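PDB 4MMN: GAF domain-containing protein, which probably reduces free methionine-R-sulfoxide to methionine, acting as a type II free methionine-R-sulfoxide reductase built on a GAF domain. Local coordinates for residues A[44-49]-A[83-88]. Numbering follows the deposited sequence.
Sequences VGEKTD and ACFPST
The F85 ring takes the carboxylate of E46 at its edge: E46 CD and OE1 lie near the ring plane, with OE1 3.5 Å from F85 CD1. Carboxylate and ring planes are turned 66° apart. T48 CB and the K47 carbonyl approach the ring obliquely, CB at 3.5 Å from F85 CZ and K47 O at 3.7 Å from F85 CE1. The F85 ring also meets that of W27, their planes at about 45°. E46 CG anti to the backbone N (chi1 -177°) and the extended chain beyond it bring the carboxylate to the ring edge, while E46 CB, off the ring plane, lies 3.7 Å from F85 CE1; the E46 and F85 side chains run alongside one another with opposite headings. The carboxylate oxygen thus faces C-H groups, whose slight positive polarisation probably suits it. The contact joins two loops of the GAF domain, one linking strands 37-44 and 52-53, the other leading from strand 70-72 into strand 90-98. Within the second, F85 begins a type I beta turn ending at T88, its backbone bond from T88 N to F85 O weak at 3.5 Å. Replacing F85 by alanine would probably open a gap between the loops and deprive T48, the E46 methylenes and the W27 ring of their shared aromatic partner. Next to the ring, the backbones come nearest at T48 and C84, whose CA atoms are 5.9 Å apart. There T48 OG1 packs against the CB-SG arm of C84, closest to CB, and accepts a hydrogen bond from the backbone N-H of H50, a residue that C84 also touches.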
loop_
_atom_site.group_PDB
_atom_site.type_symbol
_atom_site.label_atom_id
_atom_site.label_comp_id
_atom_site.label_asym_id
_atom_site.label_seq_id
_atom_site.Cartn_x
_atom_site.Cartn_y
_atom_site.Cartn_z
ATOM N N VAL A 44 11.095 -2.592 10.604
ATOM C CA VAL A 44 12.363 -3.045 10.061
ATOM C C VAL A 44 13.458 -2.446 10.928
ATOM O O VAL A 44 13.498 -1.237 11.160
ATOM C CB VAL A 44 12.558 -2.671 8.577
ATOM C CG1 VAL A 44 14.006 -2.876 8.177
ATOM C CG2 VAL A 44 11.661 -3.524 7.695
ATOM N N GLY A 45 14.310 -3.309 11.460
ATOM C CA GLY A 45 15.390 -2.871 12.321
ATOM C C GLY A 45 15.562 -3.828 13.474
ATOM O O GLY A 45 15.126 -4.982 13.402
ATOM N N GLU A 46 16.204 -3.349 14.533
ATOM C CA GLU A 46 16.394 -4.138 15.744
ATOM C C GLU A 46 15.018 -4.399 16.354
ATOM O O GLU A 46 14.088 -3.634 16.114
ATOM C CB GLU A 46 17.326 -3.397 16.719
ATOM C CG GLU A 46 17.661 -4.152 18.013
ATOM C CD GLU A 46 18.456 -3.325 19.036
ATOM O OE1 GLU A 46 19.056 -2.280 18.668
ATOM O OE2 GLU A 46 18.461 -3.730 20.225
ATOM N N LYS A 47 14.849 -5.502 17.073
ATOM C CA LYS A 47 13.584 -5.734 17.765
ATOM C C LYS A 47 13.442 -4.748 18.919
ATOM O O LYS A 47 14.388 -4.553 19.677
ATOM C CB LYS A 47 13.494 -7.180 18.265
ATOM C CG LYS A 47 13.558 -8.232 17.141
ATOM C CD LYS A 47 13.366 -9.649 17.677
ATOM C CE LYS A 47 13.631 -10.713 16.607
ATOM N NZ LYS A 47 13.689 -12.101 17.178
ATOM N N THR A 48 12.289 -4.090 19.032
ATOM C CA THR A 48 12.074 -3.180 20.159
ATOM C C THR A 48 11.409 -3.889 21.344
ATOM O O THR A 48 10.554 -4.768 21.174
ATOM C CB THR A 48 11.214 -1.942 19.770
ATOM O OG1 THR A 48 11.087 -1.061 20.903
ATOM C CG2 THR A 48 9.828 -2.370 19.304
ATOM N N ASP A 49 11.801 -3.493 22.552
ATOM C CA ASP A 49 11.146 -3.999 23.757
ATOM C C ASP A 49 9.744 -3.430 23.861
ATOM O O ASP A 49 8.930 -3.935 24.635
ATOM C CB ASP A 49 11.944 -3.705 25.038
ATOM C CG ASP A 49 12.948 -4.818 25.387
ATOM O OD1 ASP A 49 12.945 -5.889 24.731
ATOM O OD2 ASP A 49 13.732 -4.626 26.345
ATOM N N ALA A 83 12.915 5.830 25.379
ATOM C CA ALA A 83 14.026 5.084 24.767
ATOM C C ALA A 83 13.699 3.605 24.477
ATOM O O ALA A 83 13.422 2.813 25.384
ATOM C CB ALA A 83 15.245 5.180 25.645
ATOM N N CYS A 84 13.721 3.245 23.199
ATOM C CA CYS A 84 13.500 1.871 22.803
ATOM C C CYS A 84 14.817 1.345 22.300
ATOM O O CYS A 84 14.989 0.143 22.119
ATOM C CB CYS A 84 12.415 1.762 21.729
ATOM S SG CYS A 84 10.762 2.351 22.249
ATOM N N PHE A 85 15.751 2.260 22.072
ATOM C CA PHE A 85 17.053 1.884 21.548
ATOM C C PHE A 85 18.106 2.806 22.122
ATOM O O PHE A 85 17.922 4.024 22.159
ATOM C CB PHE A 85 17.064 1.934 20.034
ATOM C CG PHE A 85 16.019 1.074 19.407
ATOM C CD1 PHE A 85 16.220 -0.289 19.259
ATOM C CD2 PHE A 85 14.820 1.621 18.976
ATOM C CE1 PHE A 85 15.242 -1.102 18.679
ATOM C CE2 PHE A 85 13.835 0.818 18.395
ATOM C CZ PHE A 85 14.046 -0.547 18.244
ATOM N N PRO A 86 19.247 2.226 22.524
ATOM C CA PRO A 86 20.231 2.947 23.336
ATOM C C PRO A 86 21.029 3.957 22.544
ATOM O O PRO A 86 21.774 4.760 23.105
ATOM C CB PRO A 86 21.140 1.831 23.817
ATOM C CG PRO A 86 21.148 0.868 22.628
ATOM C CD PRO A 86 19.738 0.898 22.101
ATOM N N SER A 87 20.856 3.941 21.237
ATOM C CA SER A 87 21.755 4.695 20.402
ATOM C C SER A 87 21.018 5.777 19.616
ATOM O O SER A 87 21.659 6.580 18.921
ATOM C CB SER A 87 22.501 3.749 19.465
ATOM O OG SER A 87 21.586 2.982 18.704
ATOM N N THR A 88 19.688 5.827 19.740
ATOM C CA THR A 88 18.909 6.719 18.880
ATOM C C THR A 88 19.120 8.160 19.336
ATOM O O THR A 88 19.181 8.432 20.527
ATOM C CB THR A 88 17.387 6.422 18.931
ATOM O OG1 THR A 88 16.873 6.713 20.230
ATOM C CG2 THR A 88 17.080 4.991 18.582
#